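Local structure of N5-carboxyaminoimidazole ribonucleotide synthetase (Bacillus anthracis, 3QFF) at residues A[141-153]-A[163-175]. The protein catalyses the ATP-dependent carboxylation of 5-aminoimidazole ribonucleotide to its N5-carboxy form, probably for purine biosynthesis. Sequence-based numbering, arbitrary orientation.
Sequences EAIAELSYPSVLK and GQVVLRSEADVDE. With ADP (adenosine-5'-diphosphate), chain C.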
loop_
_atom_site.group_PDB
_atom_site.type_symbol
_atom_site.label_atom_id
_atom_site.label_comp_id
_atom_site.label_asym_id
_atom_site.label_seq_id
_atom_site.Cartn_x
_atom_site.Cartn_y
_atom_site.Cartn_z
ATOM N N GLU A 141 -44.488 -8.233 -25.471
ATOM C CA GLU A 141 -44.530 -6.838 -25.915
ATOM C C GLU A 141 -43.123 -6.225 -26.048
ATOM O O GLU A 141 -42.856 -5.479 -27.005
ATOM C CB GLU A 141 -45.410 -5.979 -24.991
ATOM C CG GLU A 141 -46.921 -6.134 -25.228
ATOM C CD GLU A 141 -47.796 -5.241 -24.328
ATOM O OE1 GLU A 141 -48.983 -5.586 -24.107
ATOM O OE2 GLU A 141 -47.307 -4.194 -23.843
ATOM N N ALA A 142 -42.239 -6.546 -25.097
ATOM C CA ALA A 142 -40.867 -6.026 -25.101
ATOM C C ALA A 142 -40.087 -6.506 -26.323
ATOM O O ALA A 142 -39.480 -5.700 -27.024
ATOM C CB ALA A 142 -40.134 -6.387 -23.807
ATOM N N ILE A 143 -40.111 -7.815 -26.577
ATOM C CA ILE A 143 -39.536 -8.384 -27.811
ATOM C C ILE A 143 -40.049 -7.648 -29.058
ATOM O O ILE A 143 -39.269 -7.309 -29.953
ATOM C CB ILE A 143 -39.830 -9.893 -27.942
ATOM C CG1 ILE A 143 -39.160 -10.673 -26.806
ATOM C CG2 ILE A 143 -39.353 -10.417 -29.301
ATOM C CD1 ILE A 143 -39.772 -12.035 -26.543
ATOM N N ALA A 144 -41.356 -7.395 -29.103
ATOM C CA ALA A 144 -41.969 -6.692 -30.227
ATOM C C ALA A 144 -41.397 -5.285 -30.409
ATOM O O ALA A 144 -41.025 -4.910 -31.526
ATOM C CB ALA A 144 -43.492 -6.639 -30.069
ATOM N N GLU A 145 -41.323 -4.526 -29.313
ATOM C CA GLU A 145 -40.851 -3.132 -29.333
ATOM C C GLU A 145 -39.358 -3.005 -29.643
ATOM O O GLU A 145 -38.956 -2.139 -30.426
ATOM C CB GLU A 145 -41.126 -2.432 -27.995
ATOM C CG GLU A 145 -42.573 -2.033 -27.721
ATOM C CD GLU A 145 -42.791 -1.662 -26.255
ATOM O OE1 GLU A 145 -42.652 -2.556 -25.382
ATOM O OE2 GLU A 145 -43.095 -0.479 -25.971
ATOM N N LEU A 146 -38.544 -3.857 -29.017
ATOM C CA LEU A 146 -37.084 -3.724 -29.084
ATOM C C LEU A 146 -36.432 -4.562 -30.180
ATOM O O LEU A 146 -35.313 -4.258 -30.605
ATOM C CB LEU A 146 -36.430 -4.039 -27.727
ATOM C CG LEU A 146 -36.819 -3.259 -26.466
ATOM C CD1 LEU A 146 -35.830 -3.568 -25.344
ATOM C CD2 LEU A 146 -36.894 -1.754 -26.711
ATOM N N SER A 147 -37.127 -5.613 -30.612
ATOM C CA SER A 147 -36.659 -6.526 -31.662
ATOM C C SER A 147 -35.367 -7.259 -31.280
ATOM O O SER A 147 -34.918 -7.189 -30.127
ATOM C CB SER A 147 -36.520 -5.793 -33.008
ATOM O OG SER A 147 -36.297 -6.710 -34.067
ATOM N N TYR A 148 -34.788 -7.972 -32.246
ATOM C CA TYR A 148 -33.548 -8.716 -32.040
ATOM C C TYR A 148 -32.344 -7.949 -32.599
ATOM O O TYR A 148 -32.486 -7.193 -33.573
ATOM C CB TYR A 148 -33.638 -10.098 -32.695
ATOM C CG TYR A 148 -34.768 -10.959 -32.171
ATOM C CD1 TYR A 148 -34.644 -11.654 -30.965
ATOM C CD2 TYR A 148 -35.961 -11.082 -32.885
ATOM C CE1 TYR A 148 -35.685 -12.445 -30.479
ATOM C CE2 TYR A 148 -37.006 -11.872 -32.410
ATOM C CZ TYR A 148 -36.858 -12.548 -31.209
ATOM O OH TYR A 148 -37.888 -13.323 -30.743
ATOM N N PRO A 149 -31.158 -8.116 -31.979
ATOM C CA PRO A 149 -30.903 -8.871 -30.752
ATOM C C PRO A 149 -31.192 -8.089 -29.460
ATOM O O PRO A 149 -31.286 -6.857 -29.482
ATOM C CB PRO A 149 -29.418 -9.211 -30.856
ATOM C CG PRO A 149 -28.839 -8.129 -31.676
ATOM C CD PRO A 149 -29.906 -7.669 -32.618
ATOM N N SER A 150 -31.335 -8.825 -28.356
ATOM C CA SER A 150 -31.670 -8.257 -27.051
ATOM C C SER A 150 -31.137 -9.129 -25.931
ATOM O O SER A 150 -30.688 -10.254 -26.164
ATOM C CB SER A 150 -33.185 -8.102 -26.898
ATOM O OG SER A 150 -33.670 -7.029 -27.685
ATOM N N VAL A 151 -31.185 -8.601 -24.712
ATOM C CA VAL A 151 -30.739 -9.328 -23.538
ATOM C C VAL A 151 -31.781 -9.219 -22.419
ATOM O O VAL A 151 -32.189 -8.115 -22.039
ATOM C CB VAL A 151 -29.377 -8.807 -23.029
ATOM C CG1 VAL A 151 -28.835 -9.711 -21.949
ATOM C CG2 VAL A 151 -28.376 -8.692 -24.184
ATOM N N LEU A 152 -32.209 -10.371 -21.911
ATOM C CA LEU A 152 -33.093 -10.425 -20.761
ATOM C C LEU A 152 -32.267 -10.705 -19.522
ATOM O O LEU A 152 -31.602 -11.727 -19.449
ATOM C CB LEU A 152 -34.150 -11.517 -20.940
ATOM C CG LEU A 152 -35.291 -11.536 -19.918
ATOM C CD1 LEU A 152 -36.177 -10.312 -20.088
ATOM C CD2 LEU A 152 -36.099 -12.813 -20.091
ATOM N N LYS A 153 -32.305 -9.794 -18.557
ATOM C CA LYS A 153 -31.576 -9.970 -17.302
ATOM C C LYS A 153 -32.546 -9.847 -16.132
ATOM O O LYS A 153 -33.527 -9.113 -16.228
ATOM C CB LYS A 153 -30.471 -8.916 -17.150
ATOM C CG LYS A 153 -29.815 -8.467 -18.445
ATOM C CD LYS A 153 -28.599 -7.579 -18.164
ATOM C CE LYS A 153 -28.222 -6.792 -19.409
ATOM N NZ LYS A 153 -27.405 -5.581 -19.093
ATOM N N GLY A 163 -28.294 -15.568 -14.608
ATOM C CA GLY A 163 -29.350 -14.565 -14.480
ATOM C C GLY A 163 -29.690 -13.795 -15.748
ATOM O O GLY A 163 -30.404 -12.791 -15.683
ATOM N N GLN A 164 -29.181 -14.247 -16.897
ATOM C CA GLN A 164 -29.514 -13.620 -18.184
ATOM C C GLN A 164 -29.615 -14.568 -19.387
ATOM O O GLN A 164 -29.080 -15.678 -19.361
ATOM C CB GLN A 164 -28.612 -12.405 -18.479
ATOM C CG GLN A 164 -27.158 -12.677 -18.808
ATOM C CD GLN A 164 -26.424 -11.392 -19.189
ATOM O OE1 GLN A 164 -26.296 -10.469 -18.378
ATOM N NE2 GLN A 164 -25.948 -11.326 -20.432
ATOM N N VAL A 165 -30.325 -14.115 -20.421
ATOM C CA VAL A 165 -30.552 -14.869 -21.655
ATOM C C VAL A 165 -30.471 -13.911 -22.845
ATOM O O VAL A 165 -31.206 -12.928 -22.908
ATOM C CB VAL A 165 -31.949 -15.571 -21.652
ATOM C CG1 VAL A 165 -32.289 -16.137 -23.028
ATOM C CG2 VAL A 165 -32.021 -16.665 -20.583
ATOM N N VAL A 166 -29.576 -14.196 -23.787
ATOM C CA VAL A 166 -29.416 -13.351 -24.977
ATOM C C VAL A 166 -30.347 -13.815 -26.099
ATOM O O VAL A 166 -30.306 -14.975 -26.513
ATOM C CB VAL A 166 -27.936 -13.301 -25.468
ATOM C CG1 VAL A 166 -27.789 -12.372 -26.678
ATOM C CG2 VAL A 166 -27.002 -12.862 -24.340
ATOM N N LEU A 167 -31.185 -12.902 -26.580
ATOM C CA LEU A 167 -32.179 -13.226 -27.596
ATOM C C LEU A 167 -31.744 -12.750 -28.979
ATOM O O LEU A 167 -31.904 -11.579 -29.326
ATOM C CB LEU A 167 -33.558 -12.653 -27.227
ATOM C CG LEU A 167 -34.345 -13.313 -26.089
ATOM C CD1 LEU A 167 -33.921 -12.777 -24.736
ATOM C CD2 LEU A 167 -35.835 -13.096 -26.282
ATOM N N ARG A 168 -31.190 -13.673 -29.761
ATOM C CA ARG A 168 -30.751 -13.375 -31.127
ATOM C C ARG A 168 -31.844 -13.703 -32.137
ATOM O O ARG A 168 -32.007 -12.999 -33.135
ATOM C CB ARG A 168 -29.466 -14.137 -31.463
ATOM C CG ARG A 168 -28.300 -13.790 -30.551
ATOM C CD ARG A 168 -27.075 -14.628 -30.859
ATOM N NE ARG A 168 -26.153 -14.669 -29.723
ATOM C CZ ARG A 168 -25.228 -13.749 -29.464
ATOM N NH1 ARG A 168 -25.087 -12.690 -30.254
ATOM N NH2 ARG A 168 -24.444 -13.885 -28.404
ATOM N N SER A 169 -32.593 -14.769 -31.860
ATOM C CA SER A 169 -33.690 -15.211 -32.720
ATOM C C SER A 169 -34.881 -15.689 -31.892
ATOM O O SER A 169 -34.743 -15.943 -30.692
ATOM C CB SER A 169 -33.210 -16.341 -33.630
ATOM O OG SER A 169 -32.723 -17.417 -32.849
ATOM N N GLU A 170 -36.039 -15.833 -32.544
ATOM C CA GLU A 170 -37.239 -16.404 -31.908
ATOM C C GLU A 170 -36.956 -17.759 -31.255
ATOM O O GLU A 170 -37.692 -18.199 -30.367
ATOM C CB GLU A 170 -38.390 -16.544 -32.907
ATOM C CG GLU A 170 -39.040 -15.233 -33.322
ATOM C CD GLU A 170 -38.427 -14.641 -34.582
ATOM O OE1 GLU A 170 -37.202 -14.376 -34.597
ATOM O OE2 GLU A 170 -39.179 -14.437 -35.562
ATOM N N ALA A 171 -35.873 -18.397 -31.699
ATOM C CA ALA A 171 -35.415 -19.671 -31.150
ATOM C C ALA A 171 -34.910 -19.559 -29.710
ATOM O O ALA A 171 -34.802 -20.566 -29.008
ATOM C CB ALA A 171 -34.341 -20.266 -32.048
ATOM N N ASP A 172 -34.600 -18.340 -29.270
ATOM C CA ASP A 172 -34.142 -18.111 -27.896
ATOM C C ASP A 172 -35.271 -17.727 -26.928
ATOM O O ASP A 172 -35.077 -17.737 -25.709
ATOM C CB ASP A 172 -33.031 -17.051 -27.861
ATOM C CG ASP A 172 -31.728 -17.535 -28.492
ATOM O OD1 ASP A 172 -31.112 -16.751 -29.245
ATOM O OD2 ASP A 172 -31.316 -18.689 -28.239
ATOM N N VAL A 173 -36.442 -17.402 -27.476
ATOM C CA VAL A 173 -37.595 -16.923 -26.692
ATOM C C VAL A 173 -38.021 -17.903 -25.600
ATOM O O VAL A 173 -38.416 -17.490 -24.510
ATOM C CB VAL A 173 -38.807 -16.578 -27.603
ATOM C CG1 VAL A 173 -40.053 -16.243 -26.780
ATOM C CG2 VAL A 173 -38.474 -15.420 -28.503
ATOM N N ASP A 174 -37.918 -19.196 -25.887
ATOM C CA ASP A 174 -38.360 -20.215 -24.950
ATOM C C ASP A 174 -37.515 -20.249 -23.680
ATOM O O ASP A 174 -38.058 -20.395 -22.582
ATOM C CB ASP A 174 -38.400 -21.591 -25.615
ATOM C CG ASP A 174 -39.680 -22.339 -25.313
ATOM O OD1 ASP A 174 -40.730 -21.967 -25.889
ATOM O OD2 ASP A 174 -39.642 -23.290 -24.499
ATOM N N GLU A 175 -36.197 -20.108 -23.826
ATOM C CA GLU A 175 -35.299 -20.001 -22.671
ATOM C C GLU A 175 -35.546 -18.698 -21.888
ATOM O O GLU A 175 -35.391 -18.666 -20.664
ATOM C CB GLU A 175 -33.831 -20.099 -23.110
ATOM C CG GLU A 175 -32.814 -20.181 -21.961
ATOM C CD GLU A 175 -31.367 -20.249 -22.446
ATOM O OE1 GLU A 175 -31.149 -20.360 -23.673
ATOM O OE2 GLU A 175 -30.444 -20.185 -21.598
HETATM P PB ADP C . -23.538 -8.640 -14.699
HETATM O O1B ADP C . -23.722 -10.126 -14.497
HETATM O O2B ADP C . -24.289 -7.809 -13.682
HETATM O O3B ADP C . -22.096 -8.239 -14.900
HETATM P PA ADP C . -24.068 -7.106 -17.122
HETATM O O1A ADP C . -22.793 -6.362 -16.780
HETATM O O2A ADP C . -25.370 -6.353 -17.270
HETATM O O3A ADP C . -24.301 -8.347 -16.103
HETATM O "O5'" ADP C . -23.832 -7.857 -18.523
HETATM C "C5'" ADP C . -22.861 -8.897 -18.619
HETATM C "C4'" ADP C . -22.197 -8.841 -19.986
HETATM O "O4'" ADP C . -23.194 -8.982 -21.001
HETATM C "C3'" ADP C . -21.510 -7.507 -20.232
HETATM O "O3'" ADP C . -20.115 -7.580 -19.924
HETATM C "C2'" ADP C . -21.755 -7.226 -21.701
HETATM O "O2'" ADP C . -20.641 -7.681 -22.475
HETATM C "C1'" ADP C . -22.977 -8.053 -22.068
HETATM N N9 ADP C . -24.166 -7.168 -22.226
HETATM C C8 ADP C . -25.045 -6.842 -21.255
HETATM N N7 ADP C . -26.016 -6.018 -21.725
HETATM C C5 ADP C . -25.768 -5.804 -23.027
HETATM C C6 ADP C . -26.404 -5.028 -24.123
HETATM N N6 ADP C . -27.530 -4.301 -23.909
HETATM N N1 ADP C . -25.816 -5.074 -25.345
HETATM C C2 ADP C . -24.698 -5.788 -25.576
HETATM N N3 ADP C . -24.073 -6.511 -24.629
HETATM C C4 ADP C . -24.550 -6.563 -23.358
#
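Strands 150-153 and 164-167 run antiparallel, 163° between their directions, and exchange two pairs of backbone hydrogen bonds, Ser150 with Leu167 and Leu152 with Val165. At the far end from the nucleotide, Tyr148 lies against the turn that leaves strand 164-167. Leu167 O lies in the plane of the ring, 3.2 Å from Tyr148 CD1, and Ser169 CA stands over one face, off its centre. Having CG anti to the carbonyl carbon (chi1 -59°) carries the ring across 163-175 until Tyr148 OH comes 3.1 Å from Val173 CG2. Glu170 bends at chi2, bringing its OE1 to 3.3 Å from Tyr148 CE2, its carboxylate turned only 15° from the ring plane. Ile143, from helix 136-146, adds its CD1 at 4.1 Å from Leu167 CD2, and Leu167 CD1 reaches Leu152 CB. Ile143 CD1 also touches Val173 CG2, so helices 136-146 and 173-182 meet over the sheet face that carries Leu152 and Leu167, both of which also touch Ala176.

The strands form a beta hairpin at one margin of the four-stranded antiparallel sheet in the ATP-grasp domain, and the sheet face bearing Val151, Lys153 and Gln164 meets ADP. Val151 brings CG2 near the adenine ring and CG1 3.6 Å from Gln164 NE2. The Lys153 and Gln164 chains run alongside one another toward the nucleotide. The extended lysine chain delivers Lys153 NZ to two acceptors, ADP O2A at 2.8 Å and ADP N7 at 3.0 Å, linking phosphate to base; a salt bridge to Glu188 probably helps fix this ammonium group.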